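Local coordinates for protein induced by osmotic stress (Scheffersomyces stipitis, PDB 5YWN) that probably reduces ketones, haloketones among them, to alcohols with NADPH as the hydride donor, as a reductase of the NAD(P)-dependent epimerase/dehydratase family, at residues A[28-40]-A[47-59]. The protein carries 1 engineered substitution. Numbering follows the deposited sequence.
Sequences KVVGSVRSEEKGA and GDDFSYEVVKVLE. With NAP (NADP nicotinamide-adenine-dinucleotide phosphate), chain B.
G39 CA sits over the centre of one face of the Y52 ring, 3.5 Å from its centroid and 11° off the normal, a CH-pi contact joining helix 36-46 to strand 50-54. With no side chain at G39, the helix backbone comes right up to the ring. Y52 CG takes the position between backbone N and carbonyl carbon (chi1 66°), which lifts the ring over the helix, and V33 CG2 reaches Y52 CD2 obliquely at 4.0 Å. Further along the same face, V29 CG1 abuts the edge of the F50 ring, 3.6 Å from CD1, while V29 also packs on helix 13-24. Beneath these side chains, six backbone hydrogen bonds from V29 N–D49 O to V55 N–V33 O join the parallel strands.

One margin is looser: K28 crosses D49 at about a right angle, its NZ 4.4 Å from D49 OD1, beyond a salt bridge, and water bridges V29 O to S51 OG. The cofactor end is firmer. R34 CD packs 3.4 Å from K56 O, and a water joins R34 NH2 to that oxygen. Adenine C4A lies over one guanidinium face, offset toward the rim, and R34 NH1 donates almost straight (168°) to NADP O2X at 3.1 Å. K38 NZ reaches O1X of the same 2'-phosphate; S35 OG caps the helix, accepting from K38 N. This is the edge beta-alpha-beta unit of a Rossmann fold, its basic pair consistent with NADP(H) preference.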
ATOM      1  N   LYS A  28       3.327 -20.328  -2.349  1.00 25.34           N
ATOM      2  CA  LYS A  28       2.333 -20.422  -1.357  1.00 24.92           C
ATOM      3  C   LYS A  28       2.315 -19.162  -0.497  1.00 26.08           C
ATOM      4  O   LYS A  28       3.262 -18.468  -0.424  1.00 27.05           O
ATOM      5  CB  LYS A  28       2.522 -21.660  -0.524  1.00 24.02           C
ATOM      6  CG  LYS A  28       1.940 -22.906  -1.114  1.00 31.59           C
ATOM      7  CD  LYS A  28       2.246 -24.050  -0.202  1.00 38.34           C
ATOM      8  CE  LYS A  28       1.609 -25.344  -0.601  1.00 41.50           C
ATOM      9  NZ  LYS A  28       2.575 -26.266  -1.216  1.00 49.71           N
ATOM     10  N   VAL A  29       1.208 -18.931   0.167  1.00 21.92           N
ATOM     11  CA  VAL A  29       1.022 -17.798   0.991  1.00 27.05           C
ATOM     12  C   VAL A  29       0.504 -18.133   2.373  1.00 25.79           C
ATOM     13  O   VAL A  29      -0.319 -18.929   2.527  1.00 25.66           O
ATOM     14  CB  VAL A  29       0.092 -16.749   0.298  1.00 24.15           C
ATOM     15  CG1 VAL A  29      -0.361 -15.674   1.235  1.00 24.26           C
ATOM     16  CG2 VAL A  29       0.758 -16.164  -0.911  1.00 20.79           C
ATOM     17  N   VAL A  30       0.995 -17.427   3.349  1.00 23.83           N
ATOM     18  CA  VAL A  30       0.420 -17.428   4.659  1.00 23.34           C
ATOM     19  C   VAL A  30       0.106 -16.017   5.062  1.00 22.73           C
ATOM     20  O   VAL A  30       0.967 -15.208   5.130  1.00 23.16           O
ATOM     21  CB  VAL A  30       1.404 -18.045   5.666  1.00 28.38           C
ATOM     22  CG1 VAL A  30       0.824 -18.156   7.044  1.00 25.86           C
ATOM     23  CG2 VAL A  30       1.977 -19.344   5.178  1.00 27.37           C
ATOM     24  N   GLY A  31      -1.132 -15.748   5.344  1.00 23.78           N
ATOM     25  CA  GLY A  31      -1.584 -14.438   5.679  1.00 22.37           C
ATOM     26  C   GLY A  31      -1.938 -14.235   7.123  1.00 25.76           C
ATOM     27  O   GLY A  31      -2.488 -15.086   7.706  1.00 26.61           O
ATOM     28  N   SER A  32      -1.588 -13.098   7.689  1.00 25.00           N
ATOM     29  CA  SER A  32      -2.091 -12.704   8.997  1.00 25.97           C
ATOM     30  C   SER A  32      -3.424 -11.937   8.952  1.00 23.68           C
ATOM     31  O   SER A  32      -3.626 -11.078   8.157  1.00 23.75           O
ATOM     32  CB  SER A  32      -1.075 -11.981   9.870  1.00 25.17           C
ATOM     33  OG  SER A  32      -0.952 -10.657   9.592  1.00 25.94           O
ATOM     34  N   VAL A  33      -4.299 -12.290   9.846  1.00 24.42           N
ATOM     35  CA  VAL A  33      -5.583 -11.669   9.962  1.00 24.68           C
ATOM     36  C   VAL A  33      -5.937 -11.393  11.412  1.00 27.64           C
ATOM     37  O   VAL A  33      -5.485 -12.054  12.256  1.00 26.08           O
ATOM     38  CB  VAL A  33      -6.675 -12.525   9.337  1.00 30.63           C
ATOM     39  CG1 VAL A  33      -6.520 -12.664   7.852  1.00 23.82           C
ATOM     40  CG2 VAL A  33      -6.812 -13.858  10.024  1.00 27.22           C
ATOM     41  N   ARG A  34      -6.762 -10.405  11.659  1.00 26.31           N
ATOM     42  CA  ARG A  34      -7.165 -10.081  13.004  1.00 29.85           C
ATOM     43  C   ARG A  34      -8.308 -10.920  13.550  1.00 29.54           C
ATOM     44  O   ARG A  34      -8.602 -10.833  14.681  1.00 33.66           O
ATOM     45  CB  ARG A  34      -7.418  -8.583  13.202  1.00 26.89           C
ATOM     46  CG  ARG A  34      -6.200  -7.700  13.111  1.00 27.44           C
ATOM     47  CD  ARG A  34      -6.390  -6.362  13.765  1.00 28.04           C
ATOM     48  NE  ARG A  34      -7.037  -5.411  12.909  1.00 29.38           N
ATOM     49  CZ  ARG A  34      -7.378  -4.185  13.253  1.00 29.19           C
ATOM     50  NH1 ARG A  34      -7.984  -3.432  12.382  1.00 26.60           N
ATOM     51  NH2 ARG A  34      -7.136  -3.732  14.455  1.00 25.33           N
ATOM     52  N   SER A  35      -8.944 -11.710  12.722  1.00 26.60           N
ATOM     53  CA  SER A  35      -9.946 -12.628  13.180  1.00 29.27           C
ATOM     54  C   SER A  35     -10.029 -13.921  12.380  1.00 32.94           C
ATOM     55  O   SER A  35      -9.725 -13.969  11.231  1.00 26.25           O
ATOM     56  CB  SER A  35     -11.312 -11.967  13.196  1.00 32.27           C
ATOM     57  OG  SER A  35     -11.931 -12.063  11.960  1.00 33.39           O
ATOM     58  N   GLU A  36     -10.578 -14.924  13.022  1.00 30.19           N
ATOM     59  CA  GLU A  36     -10.746 -16.187  12.401  1.00 34.08           C
ATOM     60  C   GLU A  36     -11.635 -16.105  11.167  1.00 29.93           C
ATOM     61  O   GLU A  36     -11.284 -16.588  10.179  1.00 28.01           O
ATOM     62  CB  GLU A  36     -11.323 -17.139  13.436  1.00 32.85           C
ATOM     63  CG  GLU A  36     -11.512 -18.552  13.027  1.00 35.66           C
ATOM     64  CD  GLU A  36     -10.305 -19.224  12.437  1.00 43.06           C
ATOM     65  OE1 GLU A  36      -9.227 -19.147  12.977  1.00 39.04           O
ATOM     66  OE2 GLU A  36     -10.474 -19.890  11.418  1.00 45.43           O
ATOM     67  N   GLU A  37     -12.759 -15.437  11.257  1.00 33.02           N
ATOM     68  CA  GLU A  37     -13.663 -15.351  10.128  1.00 35.79           C
ATOM     69  C   GLU A  37     -13.055 -14.624   8.965  1.00 29.74           C
ATOM     70  O   GLU A  37     -13.276 -14.971   7.868  1.00 31.60           O
ATOM     71  CB  GLU A  37     -15.028 -14.796  10.482  1.00 38.86           C
ATOM     72  CG  GLU A  37     -15.991 -14.784   9.308  1.00 45.90           C
ATOM     73  CD  GLU A  37     -16.148 -16.122   8.564  1.00 52.15           C
ATOM     74  OE1 GLU A  37     -16.504 -17.138   9.168  1.00 56.84           O
ATOM     75  OE2 GLU A  37     -15.970 -16.164   7.361  1.00 47.02           O
ATOM     76  N   LYS A  38     -12.253 -13.634   9.264  1.00 30.00           N
ATOM     77  CA  LYS A  38     -11.552 -12.905   8.259  1.00 29.70           C
ATOM     78  C   LYS A  38     -10.621 -13.841   7.497  1.00 30.11           C
ATOM     79  O   LYS A  38     -10.538 -13.785   6.304  1.00 28.34           O
ATOM     80  CB  LYS A  38     -10.809 -11.719   8.860  1.00 29.08           C
ATOM     81  CG  LYS A  38     -11.626 -10.472   9.098  1.00 24.01           C
ATOM     82  CD  LYS A  38     -10.844  -9.430   9.831  1.00 31.13           C
ATOM     83  CE  LYS A  38     -11.617  -8.186  10.138  1.00 28.17           C
ATOM     84  NZ  LYS A  38     -10.935  -7.212  11.000  1.00 30.34           N
ATOM     85  N   GLY A  39      -9.935 -14.700   8.212  1.00 31.09           N
ATOM     86  CA  GLY A  39      -9.114 -15.680   7.577  1.00 28.39           C
ATOM     87  C   GLY A  39      -9.883 -16.669   6.743  1.00 27.65           C
ATOM     88  O   GLY A  39      -9.527 -16.957   5.646  1.00 26.68           O
ATOM     89  N   ALA A  40     -10.967 -17.139   7.294  1.00 26.66           N
ATOM     90  CA  ALA A  40     -11.794 -18.101   6.638  1.00 31.78           C
ATOM     91  C   ALA A  40     -12.340 -17.538   5.346  1.00 31.42           C
ATOM     92  O   ALA A  40     -12.351 -18.225   4.399  1.00 26.86           O
ATOM     93  CB  ALA A  40     -12.920 -18.563   7.526  1.00 32.96           C
ATOM     94  N   GLY A  47      -8.167 -20.262  -2.051  1.00 28.99           N
ATOM     95  CA  GLY A  47      -7.918 -21.659  -2.249  1.00 33.57           C
ATOM     96  C   GLY A  47      -6.817 -22.310  -1.452  1.00 33.64           C
ATOM     97  O   GLY A  47      -6.396 -21.858  -0.439  1.00 31.99           O
ATOM     98  N   ASP A  48      -6.396 -23.427  -1.954  1.00 32.93           N
ATOM     99  CA  ASP A  48      -5.576 -24.359  -1.225  1.00 36.81           C
ATOM    100  C   ASP A  48      -4.165 -23.903  -0.866  1.00 33.14           C
ATOM    101  O   ASP A  48      -3.620 -24.342   0.089  1.00 32.98           O
ATOM    102  CB  ASP A  48      -5.566 -25.702  -1.920  1.00 39.84           C
ATOM    103  CG  ASP A  48      -6.930 -26.353  -1.951  1.00 42.51           C
ATOM    104  OD1 ASP A  48      -7.794 -26.097  -1.119  1.00 44.25           O
ATOM    105  OD2 ASP A  48      -7.130 -27.129  -2.848  1.00 52.30           O
ATOM    106  N   ASP A  49      -3.594 -23.050  -1.688  1.00 32.14           N
ATOM    107  CA  ASP A  49      -2.242 -22.570  -1.506  1.00 33.61           C
ATOM    108  C   ASP A  49      -2.180 -21.375  -0.548  1.00 28.68           C
ATOM    109  O   ASP A  49      -1.168 -20.805  -0.336  1.00 27.94           O
ATOM    110  CB  ASP A  49      -1.585 -22.293  -2.839  1.00 31.05           C
ATOM    111  CG  ASP A  49      -1.133 -23.547  -3.539  1.00 38.13           C
ATOM    112  OD1 ASP A  49      -1.100 -24.617  -2.917  1.00 37.72           O
ATOM    113  OD2 ASP A  49      -0.789 -23.454  -4.713  1.00 37.70           O
ATOM    114  N   PHE A  50      -3.301 -21.042   0.024  1.00 28.07           N
ATOM    115  CA  PHE A  50      -3.378 -19.988   0.977  1.00 32.52           C
ATOM    116  C   PHE A  50      -3.736 -20.480   2.367  1.00 30.52           C
ATOM    117  O   PHE A  50      -4.711 -21.133   2.550  1.00 34.11           O
ATOM    118  CB  PHE A  50      -4.416 -18.954   0.583  1.00 29.91           C
ATOM    119  CG  PHE A  50      -4.597 -17.868   1.596  1.00 25.48           C
ATOM    120  CD1 PHE A  50      -3.774 -16.794   1.609  1.00 24.26           C
ATOM    121  CD2 PHE A  50      -5.562 -17.947   2.533  1.00 26.52           C
ATOM    122  CE1 PHE A  50      -3.911 -15.806   2.528  1.00 26.82           C
ATOM    123  CE2 PHE A  50      -5.704 -16.967   3.480  1.00 28.67           C
ATOM    124  CZ  PHE A  50      -4.882 -15.885   3.471  1.00 27.79           C
ATOM    125  N   SER A  51      -2.966 -20.086   3.341  1.00 28.45           N
ATOM    126  CA  SER A  51      -3.310 -20.321   4.711  1.00 31.34           C
ATOM    127  C   SER A  51      -3.160 -19.073   5.570  1.00 28.73           C
ATOM    128  O   SER A  51      -2.578 -18.154   5.158  1.00 26.46           O
ATOM    129  CB  SER A  51      -2.622 -21.541   5.271  1.00 33.05           C
ATOM    130  OG  SER A  51      -1.264 -21.466   5.208  1.00 36.82           O
ATOM    131  N   TYR A  52      -3.781 -19.065   6.727  1.00 27.42           N
ATOM    132  CA  TYR A  52      -3.807 -17.918   7.579  1.00 26.18           C
ATOM    133  C   TYR A  52      -3.507 -18.218   9.040  1.00 31.95           C
ATOM    134  O   TYR A  52      -3.686 -19.313   9.496  1.00 27.49           O
ATOM    135  CB  TYR A  52      -5.143 -17.184   7.461  1.00 25.82           C
ATOM    136  CG  TYR A  52      -6.334 -17.950   7.968  1.00 29.77           C
ATOM    137  CD1 TYR A  52      -6.975 -18.853   7.182  1.00 30.69           C
ATOM    138  CD2 TYR A  52      -6.789 -17.774   9.221  1.00 29.87           C
ATOM    139  CE1 TYR A  52      -8.037 -19.551   7.641  1.00 30.28           C
ATOM    140  CE2 TYR A  52      -7.833 -18.471   9.683  1.00 31.80           C
ATOM    141  CZ  TYR A  52      -8.448 -19.346   8.881  1.00 32.21           C
ATOM    142  OH  TYR A  52      -9.473 -20.004   9.371  1.00 38.54           O
ATOM    143  N   GLU A  53      -3.044 -17.203   9.740  1.00 22.43           N
ATOM    144  CA  GLU A  53      -2.927 -17.222  11.168  1.00 28.03           C
ATOM    145  C   GLU A  53      -3.517 -15.953  11.740  1.00 27.52           C
ATOM    146  O   GLU A  53      -3.380 -14.905  11.177  1.00 26.25           O
ATOM    147  CB  GLU A  53      -1.486 -17.374  11.637  1.00 27.64           C
ATOM    148  CG  GLU A  53      -0.806 -18.632  11.215  1.00 28.66           C
ATOM    149  CD  GLU A  53      -1.430 -19.878  11.780  1.00 34.69           C
ATOM    150  OE1 GLU A  53      -1.977 -19.831  12.857  1.00 34.94           O
ATOM    151  OE2 GLU A  53      -1.364 -20.906  11.152  1.00 37.00           O
ATOM    152  N   VAL A  54      -4.138 -16.077  12.883  1.00 25.64           N
ATOM    153  CA  VAL A  54      -4.737 -14.964  13.531  1.00 28.25           C
ATOM    154  C   VAL A  54      -3.768 -14.279  14.458  1.00 28.90           C
ATOM    155  O   VAL A  54      -3.345 -14.839  15.397  1.00 24.96           O
ATOM    156  CB  VAL A  54      -5.953 -15.391  14.342  1.00 31.19           C
ATOM    157  CG1 VAL A  54      -6.555 -14.241  15.071  1.00 30.36           C
ATOM    158  CG2 VAL A  54      -6.980 -16.048  13.483  1.00 28.44           C
ATOM    159  N   VAL A  55      -3.455 -13.045  14.139  1.00 29.77           N
ATOM    160  CA  VAL A  55      -2.645 -12.172  14.957  1.00 23.65           C
ATOM    161  C   VAL A  55      -3.407 -10.896  15.230  1.00 32.95           C
ATOM    162  O   VAL A  55      -3.435 -10.004  14.440  1.00 30.64           O
ATOM    163  CB  VAL A  55      -1.311 -11.859  14.282  1.00 27.71           C
ATOM    164  CG1 VAL A  55      -0.436 -10.974  15.126  1.00 24.46           C
ATOM    165  CG2 VAL A  55      -0.611 -13.122  13.855  1.00 27.14           C
ATOM    166  N   LYS A  56      -4.071 -10.873  16.359  1.00 31.12           N
ATOM    167  CA  LYS A  56      -4.972  -9.825  16.721  1.00 31.52           C
ATOM    168  C   LYS A  56      -4.355  -8.465  16.983  1.00 30.80           C
ATOM    169  O   LYS A  56      -4.928  -7.517  16.648  1.00 31.86           O
ATOM    170  CB  LYS A  56      -5.877 -10.255  17.840  1.00 35.26           C
ATOM    171  CG  LYS A  56      -6.592 -11.574  17.613  1.00 36.69           C
ATOM    172  CD  LYS A  56      -7.596 -11.920  18.700  1.00 40.95           C
ATOM    173  CE  LYS A  56      -8.483 -10.743  19.049  1.00 46.55           C
ATOM    174  NZ  LYS A  56      -9.572 -10.970  20.040  1.00 48.93           N
ATOM    175  N   VAL A  57      -3.194  -8.411  17.608  1.00 30.11           N
ATOM    176  CA  VAL A  57      -2.532  -7.175  17.940  1.00 29.68           C
ATOM    177  C   VAL A  57      -1.077  -7.161  17.479  1.00 30.65           C
ATOM    178  O   VAL A  57      -0.314  -7.956  17.892  1.00 32.41           O
ATOM    179  CB  VAL A  57      -2.647  -6.950  19.464  1.00 32.09           C
ATOM    180  CG1 VAL A  57      -2.036  -5.645  19.897  1.00 30.82           C
ATOM    181  CG2 VAL A  57      -4.094  -7.019  19.897  1.00 31.62           C
ATOM    182  N   LEU A  58      -0.721  -6.258  16.612  1.00 26.72           N
ATOM    183  CA  LEU A  58       0.642  -6.107  16.202  1.00 27.64           C
ATOM    184  C   LEU A  58       1.576  -5.630  17.279  1.00 26.65           C
ATOM    185  O   LEU A  58       2.643  -6.075  17.360  1.00 29.36           O
ATOM    186  CB  LEU A  58       0.781  -5.242  14.968  1.00 27.59           C
ATOM    187  CG  LEU A  58      -0.142  -5.493  13.803  1.00 32.95           C
ATOM    188  CD1 LEU A  58      -0.189  -4.275  12.941  1.00 30.78           C
ATOM    189  CD2 LEU A  58       0.262  -6.709  13.047  1.00 31.79           C
ATOM    190  N   GLU A  59       1.109  -4.747  18.126  1.00 26.57           N
ATOM    191  CA  GLU A  59       1.946  -3.983  19.009  1.00 27.95           C
ATOM    192  C   GLU A  59       2.293  -4.698  20.329  1.00 31.24           C
ATOM    193  O   GLU A  59       2.610  -4.085  21.268  1.00 28.31           O
ATOM    194  CB  GLU A  59       1.363  -2.613  19.283  1.00 26.90           C
ATOM    195  CG  GLU A  59      -0.027  -2.591  19.871  1.00 29.36           C
ATOM    196  CD  GLU A  59      -1.093  -2.467  18.811  1.00 32.84           C
ATOM    197  OE1 GLU A  59      -0.851  -2.944  17.711  1.00 36.54           O
ATOM    198  OE2 GLU A  59      -2.162  -1.949  19.090  1.00 30.13           O
TER
HETATM  199  PA  NAP B 401      -6.263  -0.933   4.082  1.00 25.43           P
HETATM  200  O1A NAP B 401      -6.955  -1.403   2.825  1.00 24.87           O
HETATM  201  O2A NAP B 401      -7.077  -0.394   5.234  1.00 27.30           O
HETATM  202  O5B NAP B 401      -5.346  -2.137   4.632  1.00 25.65           O
HETATM  203  C5B NAP B 401      -4.934  -2.167   5.997  1.00 29.11           C
HETATM  204  C4B NAP B 401      -4.966  -3.600   6.514  1.00 27.40           C
HETATM  205  O4B NAP B 401      -4.092  -3.736   7.639  1.00 28.83           O
HETATM  206  C3B NAP B 401      -6.364  -4.002   6.959  1.00 29.98           C
HETATM  207  O3B NAP B 401      -6.845  -5.105   6.184  1.00 31.97           O
HETATM  208  C2B NAP B 401      -6.252  -4.382   8.422  1.00 27.18           C
HETATM  209  O2B NAP B 401      -6.656  -5.733   8.626  1.00 28.78           O
HETATM  210  C1B NAP B 401      -4.791  -4.193   8.800  1.00 28.47           C
HETATM  211  N9A NAP B 401      -4.672  -3.195   9.893  1.00 30.58           N
HETATM  212  C8A NAP B 401      -4.987  -1.889   9.799  1.00 30.14           C
HETATM  213  N7A NAP B 401      -4.761  -1.256  10.980  1.00 29.22           N
HETATM  214  C5A NAP B 401      -4.291  -2.167  11.852  1.00 29.03           C
HETATM  215  C6A NAP B 401      -3.854  -2.170  13.266  1.00 29.78           C
HETATM  216  N6A NAP B 401      -3.874  -1.036  14.008  1.00 32.69           N
HETATM  217  N1A NAP B 401      -3.435  -3.342  13.793  1.00 30.57           N
HETATM  218  C2A NAP B 401      -3.407  -4.481  13.074  1.00 28.67           C
HETATM  219  N3A NAP B 401      -3.792  -4.544  11.786  1.00 31.59           N
HETATM  220  C4A NAP B 401      -4.235  -3.445  11.130  1.00 29.16           C
HETATM  221  O3  NAP B 401      -5.172   0.179   3.671  1.00 26.76           O
HETATM  222  PN  NAP B 401      -4.422   0.101   2.250  1.00 24.11           P
HETATM  223  O1N NAP B 401      -4.776   1.337   1.460  1.00 25.88           O
HETATM  224  O2N NAP B 401      -4.668  -1.267   1.659  1.00 20.65           O
HETATM  225  O5D NAP B 401      -2.869   0.196   2.666  1.00 26.85           O
HETATM  226  C5D NAP B 401      -2.047  -0.970   2.668  1.00 28.39           C
HETATM  227  C4D NAP B 401      -0.645  -0.614   3.149  1.00 20.40           C
HETATM  228  O4D NAP B 401       0.063   0.093   2.125  1.00 23.84           O
HETATM  229  C3D NAP B 401      -0.680   0.270   4.386  1.00 26.34           C
HETATM  230  O3D NAP B 401      -0.084  -0.398   5.503  1.00 24.14           O
HETATM  231  C2D NAP B 401       0.094   1.524   4.035  1.00 23.48           C
HETATM  232  O2D NAP B 401       1.196   1.708   4.929  1.00 26.51           O
HETATM  233  C1D NAP B 401       0.584   1.336   2.607  1.00 21.38           C
HETATM  234  N1N NAP B 401       0.125   2.446   1.766  1.00 21.83           N
HETATM  235  C2N NAP B 401      -1.039   2.344   1.111  1.00 25.77           C
HETATM  236  C3N NAP B 401      -1.493   3.385   0.308  1.00 24.14           C
HETATM  237  C7N NAP B 401      -2.797   3.263  -0.423  1.00 23.03           C
HETATM  238  O7N NAP B 401      -3.301   4.259  -0.915  1.00 23.40           O
HETATM  239  N7N NAP B 401      -3.372   2.065  -0.516  1.00 27.07           N
HETATM  240  C4N NAP B 401      -0.728   4.536   0.189  1.00 21.46           C
HETATM  241  C5N NAP B 401       0.473   4.617   0.878  1.00 21.80           C
HETATM  242  C6N NAP B 401       0.880   3.548   1.667  1.00 21.03           C
HETATM  243  P2B NAP B 401      -8.190  -6.085   8.964  1.00 30.98           P
HETATM  244  O1X NAP B 401      -8.104  -7.378   9.740  1.00 32.07           O
HETATM  245  O2X NAP B 401      -8.665  -4.903   9.773  1.00 27.07           O
HETATM  246  O3X NAP B 401      -8.841  -6.215   7.608  1.00 27.27           O
HETATM  247  O   HOH W   1       0.104 -21.616   2.769  1.00 28.78           O
HETATM  248  O   HOH W   2      -2.795  -9.559  11.501  1.00 29.75           O
HETATM  249  O   HOH W   3      -5.188  -4.855  16.583  1.00 30.47           O